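Local coordinates for haloacid dehalogenase domain protein hydrolase (Planctomyces limnophilus, PDB 4OVY), which probably acts as a metal-dependent hydrolase, perhaps a phosphatase, of the haloacid dehalogenase superfamily and binds calcium, at residues E77-A82 against T100-A105; E2-W7 against L147-Q152; A267-S272 against R279-A284; Q182-S187 against Q222-R227; R127-K130 against P134-E137. All blocks are in the same frame, centred on the assembly; numbering follows the deposited sequence.

Contact 1: E77-A82 against T100-A105; sequences EEPFRA and TELTMA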
# COMPACT_ATOMS: atom_id res chain seq x y z
N GLU A 77 -2.12 -20.05 30.20
CA GLU A 77 -2.08 -20.02 28.74
C GLU A 77 -0.90 -19.17 28.27
O GLU A 77 -0.73 -18.04 28.73
CB GLU A 77 -3.39 -19.44 28.19
CG GLU A 77 -3.56 -19.57 26.68
CD GLU A 77 -4.78 -18.85 26.15
OE1 GLU A 77 -5.69 -18.53 26.94
OE2 GLU A 77 -4.85 -18.60 24.93
N GLU A 78 -0.08 -19.71 27.37
CA GLU A 78 1.03 -18.94 26.77
C GLU A 78 0.51 -18.18 25.56
O GLU A 78 -0.43 -18.63 24.90
CB GLU A 78 2.18 -19.86 26.34
CG GLU A 78 2.84 -20.64 27.48
CD GLU A 78 3.51 -19.74 28.52
OE1 GLU A 78 3.69 -18.53 28.27
OE2 GLU A 78 3.85 -20.26 29.60
N PRO A 79 1.11 -17.03 25.24
CA PRO A 79 2.24 -16.37 25.91
C PRO A 79 1.82 -15.46 27.07
O PRO A 79 2.66 -14.77 27.64
CB PRO A 79 2.84 -15.52 24.79
CG PRO A 79 1.65 -15.13 23.97
CD PRO A 79 0.68 -16.28 24.05
N PHE A 80 0.54 -15.47 27.43
CA PHE A 80 0.02 -14.57 28.46
C PHE A 80 0.66 -14.84 29.81
O PHE A 80 0.96 -13.90 30.55
CB PHE A 80 -1.50 -14.69 28.54
CG PHE A 80 -2.18 -14.47 27.22
CD1 PHE A 80 -2.40 -13.19 26.74
CD2 PHE A 80 -2.56 -15.56 26.44
CE1 PHE A 80 -3.01 -13.00 25.51
CE2 PHE A 80 -3.16 -15.37 25.21
CZ PHE A 80 -3.39 -14.08 24.75
N ARG A 81 0.88 -16.12 30.12
CA ARG A 81 1.58 -16.53 31.34
C ARG A 81 2.94 -15.84 31.43
O ARG A 81 3.27 -15.21 32.45
CB ARG A 81 1.73 -18.06 31.36
CG ARG A 81 2.22 -18.67 32.67
CD ARG A 81 3.71 -18.50 32.92
NE ARG A 81 4.52 -18.82 31.75
CZ ARG A 81 5.82 -18.53 31.61
NH1 ARG A 81 6.45 -18.87 30.50
NH2 ARG A 81 6.49 -17.91 32.58
N ALA A 82 3.72 -15.95 30.36
CA ALA A 82 5.04 -15.30 30.29
C ALA A 82 4.93 -13.79 30.50
O ALA A 82 5.76 -13.20 31.20
CB ALA A 82 5.71 -15.59 28.96
N THR A 100 2.33 -9.99 16.63
CA THR A 100 1.08 -9.61 16.00
C THR A 100 -0.07 -10.53 16.46
O THR A 100 -1.18 -10.05 16.68
CB THR A 100 1.21 -9.50 14.46
OG1 THR A 100 1.93 -8.31 14.15
CG2 THR A 100 -0.15 -9.40 13.78
N GLU A 101 0.19 -11.82 16.66
CA GLU A 101 -0.83 -12.72 17.22
C GLU A 101 -1.28 -12.29 18.63
O GLU A 101 -2.46 -12.37 18.95
CB GLU A 101 -0.35 -14.17 17.24
CG GLU A 101 -0.29 -14.79 15.85
CD GLU A 101 0.31 -16.19 15.84
OE1 GLU A 101 1.19 -16.49 16.66
OE2 GLU A 101 -0.11 -16.98 14.98
N LEU A 102 -0.33 -11.86 19.45
CA LEU A 102 -0.64 -11.41 20.80
C LEU A 102 -1.50 -10.14 20.75
O LEU A 102 -2.48 -10.02 21.49
CB LEU A 102 0.65 -11.17 21.59
CG LEU A 102 0.54 -10.61 23.01
CD1 LEU A 102 -0.31 -11.53 23.88
CD2 LEU A 102 1.92 -10.44 23.62
N THR A 103 -1.13 -9.22 19.86
CA THR A 103 -1.89 -7.99 19.69
C THR A 103 -3.28 -8.28 19.10
O THR A 103 -4.28 -7.70 19.53
CB THR A 103 -1.12 -7.00 18.80
OG1 THR A 103 0.20 -6.80 19.33
CG2 THR A 103 -1.84 -5.67 18.73
N MSE A 104 -3.32 -9.21 18.14
CA MSE A 104 -4.56 -9.66 17.50
C MSE A 104 -5.52 -10.21 18.53
O MSE A 104 -6.70 -9.85 18.52
CB MSE A 104 -4.22 -10.75 16.48
CG MSE A 104 -5.41 -11.44 15.83
SE MSE A 104 -4.82 -13.13 14.99
CE MSE A 104 -4.59 -14.22 16.62
N ALA A 105 -5.03 -11.08 19.41
CA ALA A 105 -5.90 -11.76 20.37
C ALA A 105 -6.47 -10.82 21.43
O ALA A 105 -7.48 -11.14 22.05
CB ALA A 105 -5.16 -12.91 21.04
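The helical insertion that follows strand 38-41, in a position consistent with a C1-type cap of the haloacid dehalogenase fold, is where Pro79 and Phe80 meet Leu102 and Ala105. The start of helix 80-84 is thereby joined to helix 95-106. The interaction is apolar and buries 150 Å² summed over both sides. One methyl group is its hub: Leu102 CD1 lies 3.5 Å from Phe80 CE1, reaching the ring obliquely, and 4.1 Å from Pro79 CG. The leucine carries its CG anti to the backbone N (chi1 177°), whereas the phenylalanine keeps CG beside its own N (chi1 -54°). The two side chains slide past each other in opposite directions. Farther along helix 95-106, Ala105 CB stands near the plane of the Phe80 ring at its edge, 4.3 Å from Phe80 CZ.

Pro79 follows a cis peptide bond, occupies the N-cap position and points its ring toward Leu102. The residue before the N-cap, Glu78, is tied to Arg81 of the first turn by a salt bridge, Arg81 NE to the syn lone pair of Glu78 OE2, at 2.7 Å and 161°, almost in the guanidinium plane. Arg81 NH2 also forms salt bridges with Asp87 and Glu85.

Helix 55-67 packs against the same apolar cluster, since Val64 touches both Phe80 and Leu102 and Ala60 adds to the leucine. Trp74 stacks with the Phe80 ring, and Leu207 of strand 207-209 meets Thr100, Glu101 and Met104 on helix 95-106.

Contact 2: E2-W7 against L147-Q152; sequences EPLPSW and LAFLRQ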
# COMPACT_ATOMS: atom_id res chain seq x y z
N GLU A 2 26.60 20.84 5.75
CA GLU A 2 25.15 21.00 5.68
C GLU A 2 24.40 19.67 5.78
O GLU A 2 23.58 19.50 6.68
CB GLU A 2 24.74 21.74 4.39
CG GLU A 2 24.80 23.26 4.48
CD GLU A 2 23.70 23.86 5.34
OE1 GLU A 2 22.71 23.16 5.65
OE2 GLU A 2 23.83 25.05 5.70
N PRO A 3 24.69 18.72 4.87
CA PRO A 3 23.93 17.48 4.90
C PRO A 3 24.47 16.51 5.95
O PRO A 3 25.70 16.43 6.16
CB PRO A 3 24.14 16.92 3.49
CG PRO A 3 25.53 17.35 3.15
CD PRO A 3 25.77 18.65 3.87
N LEU A 4 23.57 15.80 6.61
CA LEU A 4 23.95 14.76 7.56
C LEU A 4 24.91 15.27 8.65
O LEU A 4 25.95 14.67 8.89
CB LEU A 4 24.58 13.59 6.80
CG LEU A 4 23.76 13.03 5.64
CD1 LEU A 4 24.46 11.81 5.06
CD2 LEU A 4 22.34 12.68 6.10
N PRO A 5 24.54 16.37 9.33
CA PRO A 5 25.47 16.99 10.29
C PRO A 5 25.85 16.12 11.49
O PRO A 5 26.92 16.33 12.06
CB PRO A 5 24.71 18.24 10.76
CG PRO A 5 23.28 17.98 10.44
CD PRO A 5 23.28 17.12 9.22
N SER A 6 25.01 15.16 11.86
CA SER A 6 25.30 14.26 12.98
C SER A 6 26.11 13.02 12.55
O SER A 6 26.37 12.15 13.38
CB SER A 6 24.01 13.81 13.67
OG SER A 6 23.38 14.92 14.30
N TRP A 7 26.49 12.95 11.27
CA TRP A 7 27.28 11.84 10.76
C TRP A 7 28.74 12.25 10.59
O TRP A 7 29.03 13.20 9.87
CB TRP A 7 26.75 11.38 9.40
CG TRP A 7 25.35 10.82 9.40
CD1 TRP A 7 24.19 11.49 9.68
CD2 TRP A 7 24.97 9.48 9.09
NE1 TRP A 7 23.11 10.65 9.56
CE2 TRP A 7 23.56 9.41 9.20
CE3 TRP A 7 25.67 8.33 8.72
CZ2 TRP A 7 22.84 8.23 8.96
CZ3 TRP A 7 24.96 7.16 8.47
CH2 TRP A 7 23.56 7.12 8.60
N LEU A 147 16.54 10.67 6.66
CA LEU A 147 15.19 10.75 6.08
C LEU A 147 14.93 12.10 5.39
O LEU A 147 14.44 12.14 4.26
CB LEU A 147 14.13 10.51 7.16
CG LEU A 147 14.01 9.07 7.67
CD1 LEU A 147 13.20 9.05 8.95
CD2 LEU A 147 13.38 8.16 6.62
N ALA A 148 15.26 13.20 6.07
CA ALA A 148 15.07 14.54 5.51
C ALA A 148 15.92 14.76 4.25
O ALA A 148 15.44 15.31 3.26
CB ALA A 148 15.41 15.61 6.55
N PHE A 149 17.17 14.31 4.31
CA PHE A 149 18.11 14.44 3.21
C PHE A 149 17.58 13.72 1.96
O PHE A 149 17.59 14.27 0.86
CB PHE A 149 19.46 13.85 3.62
CG PHE A 149 20.49 13.83 2.52
CD1 PHE A 149 21.04 15.01 2.04
CD2 PHE A 149 20.94 12.63 2.00
CE1 PHE A 149 22.01 14.99 1.04
CE2 PHE A 149 21.90 12.60 0.99
CZ PHE A 149 22.43 13.79 0.51
N LEU A 150 17.10 12.50 2.15
CA LEU A 150 16.54 11.73 1.05
C LEU A 150 15.28 12.39 0.47
O LEU A 150 15.12 12.48 -0.75
CB LEU A 150 16.25 10.30 1.50
CG LEU A 150 17.51 9.49 1.84
CD1 LEU A 150 17.16 8.22 2.61
CD2 LEU A 150 18.31 9.16 0.59
N ARG A 151 14.40 12.86 1.34
CA ARG A 151 13.18 13.53 0.87
C ARG A 151 13.51 14.85 0.14
O ARG A 151 12.86 15.18 -0.84
CB ARG A 151 12.19 13.73 2.01
CG ARG A 151 11.56 12.41 2.46
CD ARG A 151 10.36 12.63 3.37
NE ARG A 151 10.73 13.21 4.65
CZ ARG A 151 10.82 12.57 5.82
NH1 ARG A 151 11.18 13.24 6.90
NH2 ARG A 151 10.55 11.26 5.93
N GLN A 152 14.54 15.55 0.59
CA GLN A 152 15.02 16.75 -0.12
C GLN A 152 15.48 16.44 -1.54
O GLN A 152 15.40 17.29 -2.42
CB GLN A 152 16.14 17.43 0.66
CG GLN A 152 15.67 18.17 1.91
CD GLN A 152 16.80 18.49 2.88
OE1 GLN A 152 17.98 18.42 2.53
NE2 GLN A 152 16.44 18.85 4.11
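Phe149 holds its CG anti to the backbone N (chi1 176°), which sends the ring from helix 141-152 toward the N-terminal segment; with CG beside its own N (chi1 -53°), Leu4 places CD2 at the root of that ring. The two side chains cross at about a right angle. Leu4 CD2 is 4.0 Å from Phe149 CB and 4.2 Å from Phe149 CG, so the methyl rests where the ring joins its stem, not at its distal end. Pro3 lies along the CD1-CE1 side: its CB is 3.8 Å from Phe149 CE1 and 3.9 Å from Phe149 CD1. Both approaches to the ring are oblique, and the contact is purely apolar, with 125 Å² buried over both sides.

Two consecutive residues thus share one ring. In the backbone of residues 2-7, Leu4 adopts a left-handed conformation (phi 55°) and starts a type I turn, closed by Trp7 N to Leu4 O at 3.0 Å. Pro3 remains the closest residue to the helix by backbone, its CA 6.8 Å from Phe149 CA.

Two polar ties from the same turn hold it to the preceding part of helix 141-152: Ser6 OG bonds to Glu145, and Trp7 NE1 to the carbonyl of Pro142. Leu17 of helix 11-24 touches both Leu4 and Phe149, making the contact a three-way junction. Elsewhere on helix 141-152, Leu147 and Leu150 pack on strand 38-41 of the central sheet, while the Trp7 ring meets that of Trp298 edge-to-face.

Contact 3: A267-S272 against R279-A284; sequences AYDRQS and RALTDA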
# COMPACT_ATOMS: atom_id res chain seq x y z
N ALA A 267 24.71 -2.12 23.04
CA ALA A 267 25.63 -2.89 22.20
C ALA A 267 25.12 -4.31 22.12
O ALA A 267 24.95 -4.98 23.15
CB ALA A 267 27.04 -2.85 22.76
N TYR A 268 24.83 -4.76 20.91
CA TYR A 268 24.35 -6.12 20.67
C TYR A 268 24.44 -6.49 19.20
O TYR A 268 24.37 -5.62 18.35
CB TYR A 268 22.90 -6.27 21.12
CG TYR A 268 21.89 -5.37 20.42
CD1 TYR A 268 21.64 -4.08 20.88
CD2 TYR A 268 21.18 -5.82 19.30
CE1 TYR A 268 20.72 -3.26 20.25
CE2 TYR A 268 20.26 -5.00 18.66
CZ TYR A 268 20.03 -3.73 19.14
OH TYR A 268 19.12 -2.92 18.52
N ASP A 269 24.60 -7.77 18.92
CA ASP A 269 24.44 -8.28 17.56
C ASP A 269 24.05 -9.76 17.55
O ASP A 269 22.85 -10.08 17.50
CB ASP A 269 25.64 -7.96 16.64
CG ASP A 269 27.01 -8.16 17.29
OD1 ASP A 269 27.24 -9.17 17.99
OD2 ASP A 269 27.89 -7.31 17.05
N ARG A 270 25.03 -10.65 17.64
CA ARG A 270 24.81 -12.07 17.33
C ARG A 270 24.04 -12.85 18.39
O ARG A 270 23.43 -13.88 18.09
CB ARG A 270 26.15 -12.77 17.05
CG ARG A 270 26.92 -12.15 15.89
CD ARG A 270 28.12 -12.99 15.48
NE ARG A 270 29.03 -12.25 14.60
CZ ARG A 270 28.95 -12.20 13.27
NH1 ARG A 270 29.83 -11.49 12.58
NH2 ARG A 270 28.00 -12.85 12.61
N GLN A 271 24.06 -12.35 19.63
CA GLN A 271 23.46 -13.05 20.77
C GLN A 271 22.15 -12.44 21.24
O GLN A 271 21.56 -12.91 22.21
CB GLN A 271 24.44 -13.05 21.96
CG GLN A 271 25.85 -13.51 21.64
CD GLN A 271 25.94 -15.01 21.48
OE1 GLN A 271 25.28 -15.60 20.62
NE2 GLN A 271 26.77 -15.65 22.30
N SER A 272 21.67 -11.40 20.57
CA SER A 272 20.55 -10.63 21.08
C SER A 272 19.23 -11.32 20.76
O SER A 272 19.01 -11.72 19.63
CB SER A 272 20.53 -9.23 20.47
OG SER A 272 19.54 -8.44 21.08
N ARG A 279 23.85 -13.36 10.50
CA ARG A 279 24.03 -13.78 9.12
C ARG A 279 24.22 -12.58 8.17
O ARG A 279 25.07 -12.62 7.27
CB ARG A 279 22.83 -14.62 8.65
CG ARG A 279 22.48 -15.80 9.56
CD ARG A 279 23.66 -16.70 9.82
NE ARG A 279 23.36 -17.74 10.79
CZ ARG A 279 24.24 -18.63 11.23
NH1 ARG A 279 25.49 -18.62 10.77
NH2 ARG A 279 23.87 -19.54 12.12
N ALA A 280 23.45 -11.52 8.39
CA ALA A 280 23.55 -10.33 7.55
C ALA A 280 24.89 -9.62 7.73
O ALA A 280 25.44 -9.07 6.78
CB ALA A 280 22.40 -9.37 7.84
N LEU A 281 25.41 -9.63 8.96
CA LEU A 281 26.70 -9.00 9.27
C LEU A 281 27.85 -9.77 8.63
O LEU A 281 28.74 -9.18 8.00
CB LEU A 281 26.87 -8.92 10.79
CG LEU A 281 28.08 -8.17 11.36
CD1 LEU A 281 28.15 -6.76 10.80
CD2 LEU A 281 28.00 -8.15 12.88
N THR A 282 27.83 -11.08 8.77
CA THR A 282 28.84 -11.93 8.14
C THR A 282 28.87 -11.76 6.62
O THR A 282 29.95 -11.75 6.03
CB THR A 282 28.60 -13.40 8.53
OG1 THR A 282 28.77 -13.53 9.94
CG2 THR A 282 29.56 -14.35 7.81
N ASP A 283 27.71 -11.60 5.99
CA ASP A 283 27.62 -11.49 4.53
C ASP A 283 27.75 -10.06 4.00
O ASP A 283 27.79 -9.86 2.78
CB ASP A 283 26.31 -12.10 4.02
CG ASP A 283 26.37 -13.61 3.91
OD1 ASP A 283 27.42 -14.21 4.23
OD2 ASP A 283 25.35 -14.20 3.50
N ALA A 284 27.83 -9.07 4.88
CA ALA A 284 27.80 -7.67 4.46
C ALA A 284 28.85 -7.35 3.39
O ALA A 284 28.53 -6.77 2.36
CB ALA A 284 27.97 -6.74 5.65
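Arg270 NH2 donates to Thr282 OG1 at 2.9 Å, the hydrogen bond that joins residues 267-272 to helix 279-287. It is bent (142°), and the hydroxyl lies 24° out of the guanidinium plane. Leu281 meets the same group from another direction, its CD2 over one guanidinium face and 3.8 Å from Arg270 NH1. Both partners cross the arginine at about a right angle, and its chain, extended from CG to NE, supplies the length needed to span from turn to helix.

Asp278 engages both ends of that bond. Arg270 NH2 also forms a salt bridge with Asp278, just ahead of the helix, while Thr282 OG1 bonds to the carbonyl of Asp278. Arg270 N is held by the anti lone pair of Asp269 OD1 at 2.7 Å, in a type I turn from Asp269 to Ser272. Asp269 OD2, bonded to His258, comes within 4.3 Å of Leu281 CD2. A methionine in place of Arg270 would probably leave Asp278 without its cationic mate and Thr282 OG1 without this donor.

Farther out, Asp236 receives the backbone N-H groups of Arg279 and Ala280 at the start of helix 279-287. The short, weakly bonded strand 267-268 runs antiparallel to strand 253-260 at the sheet, and the contact sets helix 279-287 beside the turn that follows strand 267-268.

Contact 4: Q182-S187 against Q222-R227; sequences QVIGSS and QVIGRR. With EDO (1,2-ethanediol), chain D.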
# COMPACT_ATOMS: atom_id res chain seq x y z
N GLN A 182 2.76 5.14 3.54
CA GLN A 182 4.13 4.73 3.31
C GLN A 182 4.69 3.91 4.47
O GLN A 182 5.91 3.78 4.63
CB GLN A 182 5.01 5.95 3.02
CG GLN A 182 4.66 6.55 1.68
CD GLN A 182 5.42 7.81 1.32
OE1 GLN A 182 6.52 8.09 1.82
NE2 GLN A 182 4.85 8.56 0.42
N VAL A 183 3.79 3.35 5.27
CA VAL A 183 4.15 2.45 6.35
C VAL A 183 3.66 1.06 5.95
O VAL A 183 2.49 0.88 5.62
CB VAL A 183 3.52 2.85 7.69
CG1 VAL A 183 3.89 1.84 8.78
CG2 VAL A 183 3.96 4.26 8.09
N ILE A 184 4.58 0.10 5.95
CA ILE A 184 4.27 -1.29 5.65
C ILE A 184 4.65 -2.09 6.88
O ILE A 184 5.73 -1.91 7.44
CB ILE A 184 5.06 -1.78 4.42
CG1 ILE A 184 4.61 -1.02 3.17
CG2 ILE A 184 4.88 -3.28 4.20
CD1 ILE A 184 5.53 -1.22 1.98
N GLY A 185 3.74 -2.95 7.32
CA GLY A 185 3.96 -3.71 8.53
C GLY A 185 3.12 -4.97 8.57
O GLY A 185 2.47 -5.35 7.59
N SER A 186 3.14 -5.63 9.72
CA SER A 186 2.29 -6.80 9.93
C SER A 186 0.87 -6.31 10.26
O SER A 186 0.69 -5.21 10.76
CB SER A 186 2.83 -7.67 11.06
OG SER A 186 4.10 -8.20 10.72
N SER A 187 -0.12 -7.14 9.98
CA SER A 187 -1.51 -6.72 10.14
C SER A 187 -2.47 -7.89 10.44
O SER A 187 -2.17 -9.05 10.16
CB SER A 187 -1.98 -5.97 8.88
OG SER A 187 -1.85 -6.78 7.71
N GLN A 222 4.00 -6.04 -3.16
CA GLN A 222 2.55 -5.92 -3.17
C GLN A 222 2.09 -4.46 -2.97
O GLN A 222 1.26 -3.96 -3.72
CB GLN A 222 1.91 -6.80 -2.10
CG GLN A 222 2.08 -8.30 -2.32
CD GLN A 222 1.10 -8.88 -3.32
OE1 GLN A 222 0.65 -8.20 -4.24
NE2 GLN A 222 0.76 -10.15 -3.13
N VAL A 223 2.63 -3.79 -1.96
CA VAL A 223 2.17 -2.45 -1.60
C VAL A 223 2.77 -1.35 -2.50
O VAL A 223 2.05 -0.48 -2.99
CB VAL A 223 2.49 -2.14 -0.13
CG1 VAL A 223 2.18 -0.68 0.22
CG2 VAL A 223 1.72 -3.08 0.79
N ILE A 224 4.08 -1.39 -2.69
CA ILE A 224 4.77 -0.33 -3.46
C ILE A 224 4.72 -0.60 -4.97
O ILE A 224 4.62 0.34 -5.77
CB ILE A 224 6.23 -0.14 -3.01
CG1 ILE A 224 6.30 0.02 -1.48
CG2 ILE A 224 6.86 1.06 -3.71
CD1 ILE A 224 7.67 0.33 -0.93
N GLY A 225 4.79 -1.87 -5.35
CA GLY A 225 4.82 -2.24 -6.76
C GLY A 225 6.12 -1.93 -7.46
O GLY A 225 6.17 -1.88 -8.69
N ARG A 226 7.18 -1.72 -6.68
CA ARG A 226 8.49 -1.31 -7.21
C ARG A 226 9.59 -1.95 -6.38
O ARG A 226 9.43 -2.15 -5.19
CB ARG A 226 8.67 0.22 -7.12
CG ARG A 226 7.70 1.10 -7.90
CD ARG A 226 7.94 2.58 -7.57
NE ARG A 226 7.14 3.56 -8.33
CZ ARG A 226 7.35 3.89 -9.61
NH1 ARG A 226 6.58 4.80 -10.19
NH2 ARG A 226 8.31 3.30 -10.31
N ARG A 227 10.73 -2.25 -6.99
CA ARG A 227 11.93 -2.60 -6.24
C ARG A 227 12.55 -1.30 -5.74
O ARG A 227 12.85 -0.41 -6.55
CB ARG A 227 12.92 -3.35 -7.13
CG ARG A 227 14.11 -3.92 -6.37
CD ARG A 227 15.22 -4.36 -7.32
NE ARG A 227 14.73 -5.26 -8.36
CZ ARG A 227 14.73 -6.60 -8.30
NH1 ARG A 227 14.26 -7.29 -9.33
NH2 ARG A 227 15.20 -7.26 -7.24
C1 EDO D . 1.55 -4.95 4.61
O1 EDO D . 1.60 -3.62 5.14
C2 EDO D . 0.26 -5.67 5.02
O2 EDO D . 0.13 -5.75 6.44
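The O2 hydroxyl of a bound 1,2-ethanediol is gripped twice, accepting from Ser187 OG at 2.6 Å and donating to Gly185 O at 2.6 Å. The site lies along strand 183-195, which runs parallel to strand 156-161 in the Rossmann-like haloacid dehalogenase core. At the other end of the diol, Gly185 N donates to O1 (159°), and a weak bond runs from O1 back to Gly185 O, so one glycine addresses both hydroxyls. The diol probably came from the crystallisation liquor. Asn208 is a second partner of Ser187 OG.

Beside the diol, Ile184 packs on the C-terminal part of helix 215-223. It meets Val223 tip to tip, with Ile184 CD1 3.8 Å from Val223 CB, and crosses Ile224 at about a right angle. The longer branch gets there because Ile184 CG1 stands beside the backbone N (chi1 -65°); the CG2 branch instead faces the diol. Gly225 is the first residue to leave helical phi/psi (phi 73°).

Ile224 extends this apolar layer onto Phe158, Ile38 and Thr40 of the adjoining strands. The dimer interface is close by: Arg226 forms a salt bridge with Glu181 of the second subunit. The two branches of Ile184 face different partners: CD1 lies 3.8 Å from Ile224 CG1, and CG2 lies 3.4 Å from the diol O1.

Contact 5: R127-K130 against P134-E137; sequences RHPK and PYTE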
# COMPACT_ATOMS: atom_id res chain seq x y z
N ARG A 127 7.04 5.26 29.07
CA ARG A 127 8.40 5.78 28.91
C ARG A 127 9.43 4.67 28.93
O ARG A 127 9.22 3.61 29.53
CB ARG A 127 8.71 6.80 30.00
CG ARG A 127 9.06 6.21 31.35
CD ARG A 127 9.35 7.32 32.33
NE ARG A 127 9.78 6.83 33.63
CZ ARG A 127 10.21 7.61 34.62
NH1 ARG A 127 10.28 8.93 34.46
NH2 ARG A 127 10.58 7.07 35.78
N HIS A 128 10.55 4.93 28.27
CA HIS A 128 11.62 3.97 28.22
C HIS A 128 12.19 3.82 29.63
O HIS A 128 12.41 4.83 30.32
CB HIS A 128 12.69 4.43 27.22
CG HIS A 128 13.63 3.34 26.83
ND1 HIS A 128 14.63 2.90 27.66
CD2 HIS A 128 13.70 2.58 25.71
CE1 HIS A 128 15.29 1.93 27.07
NE2 HIS A 128 14.75 1.71 25.88
N PRO A 129 12.42 2.57 30.08
CA PRO A 129 12.90 2.34 31.46
C PRO A 129 14.31 2.86 31.73
O PRO A 129 14.65 3.15 32.87
CB PRO A 129 12.86 0.81 31.59
CG PRO A 129 12.93 0.30 30.20
CD PRO A 129 12.21 1.31 29.35
N LYS A 130 15.13 2.94 30.69
CA LYS A 130 16.47 3.52 30.77
C LYS A 130 16.47 5.03 30.57
O LYS A 130 16.97 5.76 31.42
CB LYS A 130 17.37 2.87 29.71
CG LYS A 130 18.84 3.24 29.79
CD LYS A 130 19.61 2.51 28.70
CE LYS A 130 20.94 3.16 28.41
NZ LYS A 130 21.99 2.76 29.40
N PRO A 134 9.57 9.46 26.44
CA PRO A 134 8.67 8.68 25.59
C PRO A 134 9.45 7.89 24.55
O PRO A 134 10.51 8.33 24.11
CB PRO A 134 7.83 9.76 24.89
CG PRO A 134 7.91 10.94 25.77
CD PRO A 134 9.27 10.90 26.39
N TYR A 135 8.94 6.73 24.17
CA TYR A 135 9.63 5.88 23.21
C TYR A 135 9.84 6.59 21.87
O TYR A 135 10.82 6.33 21.18
CB TYR A 135 8.86 4.56 23.01
CG TYR A 135 8.93 3.63 24.19
CD1 TYR A 135 10.08 2.87 24.42
CD2 TYR A 135 7.86 3.48 25.07
CE1 TYR A 135 10.16 1.99 25.49
CE2 TYR A 135 7.94 2.61 26.15
CZ TYR A 135 9.08 1.87 26.35
OH TYR A 135 9.17 1.00 27.42
N THR A 136 8.93 7.49 21.52
CA THR A 136 9.03 8.28 20.29
C THR A 136 10.14 9.34 20.32
O THR A 136 10.44 9.92 19.29
CB THR A 136 7.69 8.98 19.98
OG1 THR A 136 7.24 9.69 21.13
CG2 THR A 136 6.61 7.95 19.58
N GLU A 137 10.72 9.59 21.50
CA GLU A 137 11.93 10.41 21.61
C GLU A 137 13.21 9.57 21.62
O GLU A 137 14.32 10.13 21.60
CB GLU A 137 11.87 11.30 22.86
CG GLU A 137 10.88 12.44 22.73
CD GLU A 137 10.80 13.31 23.98
OE1 GLU A 137 11.79 13.38 24.74
OE2 GLU A 137 9.73 13.92 24.19
O HOH W 1 7.16 1.00 29.07
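Tyr135 packs over the backbone of Arg127 and His128 in the loop between helix 112-125 and helix 141-152, where the chain probably returns from the cap-like insertion to the haloacid dehalogenase core. The close-packed part is the ring. His128 N lies over one of its faces, 3.9 Å above the plane and offset toward the rim, with Arg127 C over the same ring. The imidazole meets the phenol rim to rim: His128 CD2 is 3.6 Å from Tyr135 CE1, with the planes at 61°. Pro129 adds its CD, 3.6 Å from Tyr135 OH.

His128 itself is held at both nitrogens: Lys130 N donates to ND1 from 17° outside the imidazole plane, and NE2 bonds to the carbonyl of Gln51. Trp122 meets the Tyr135 ring nearly parallel, and Val55 and Ala58 of helix 55-67 also touch it. An alanine in place of Tyr135 would probably open a gap between the His128 backbone and helix 55-67 and deprive His128 CD2 of its contact with the phenol rim.

The outer side is looser. Arg127 comes close mainly through its backbone, its CA 4.4 Å from Pro134 CA, while its exposed side chain bonds to a citrate, probably from the crystallisation liquor. A water sits at the phenol edge in the ring plane, 2.6 Å from Tyr135 OH, and its bond to Arg127 O, at 3.4 Å, is weak.

How the contacts relate
Contacts 1 and 4 are the pair that touch: Thr100 OG1 of the helical insertion lies 3.3 Å from Ser186 CB on the core strand, although the contact centres are 26 Å apart. Contacts 1 and 5 both fall inside the long loop closed by contact 2, which joins the N-terminus to the core and has its centre 40 Å from that of contact 1. The calcium ion, held by Asp42, Asp44 and Asn234, lies about 12 Å from the Asp269 side chain in contact 3 and about 13 Å from the Ile184 side chain in contact 4. In contact 5, Tyr135 is about 9 Å from Asp44, side chain to side chain; contacts 3 and 5 approach within about 8 Å at their nearest atoms.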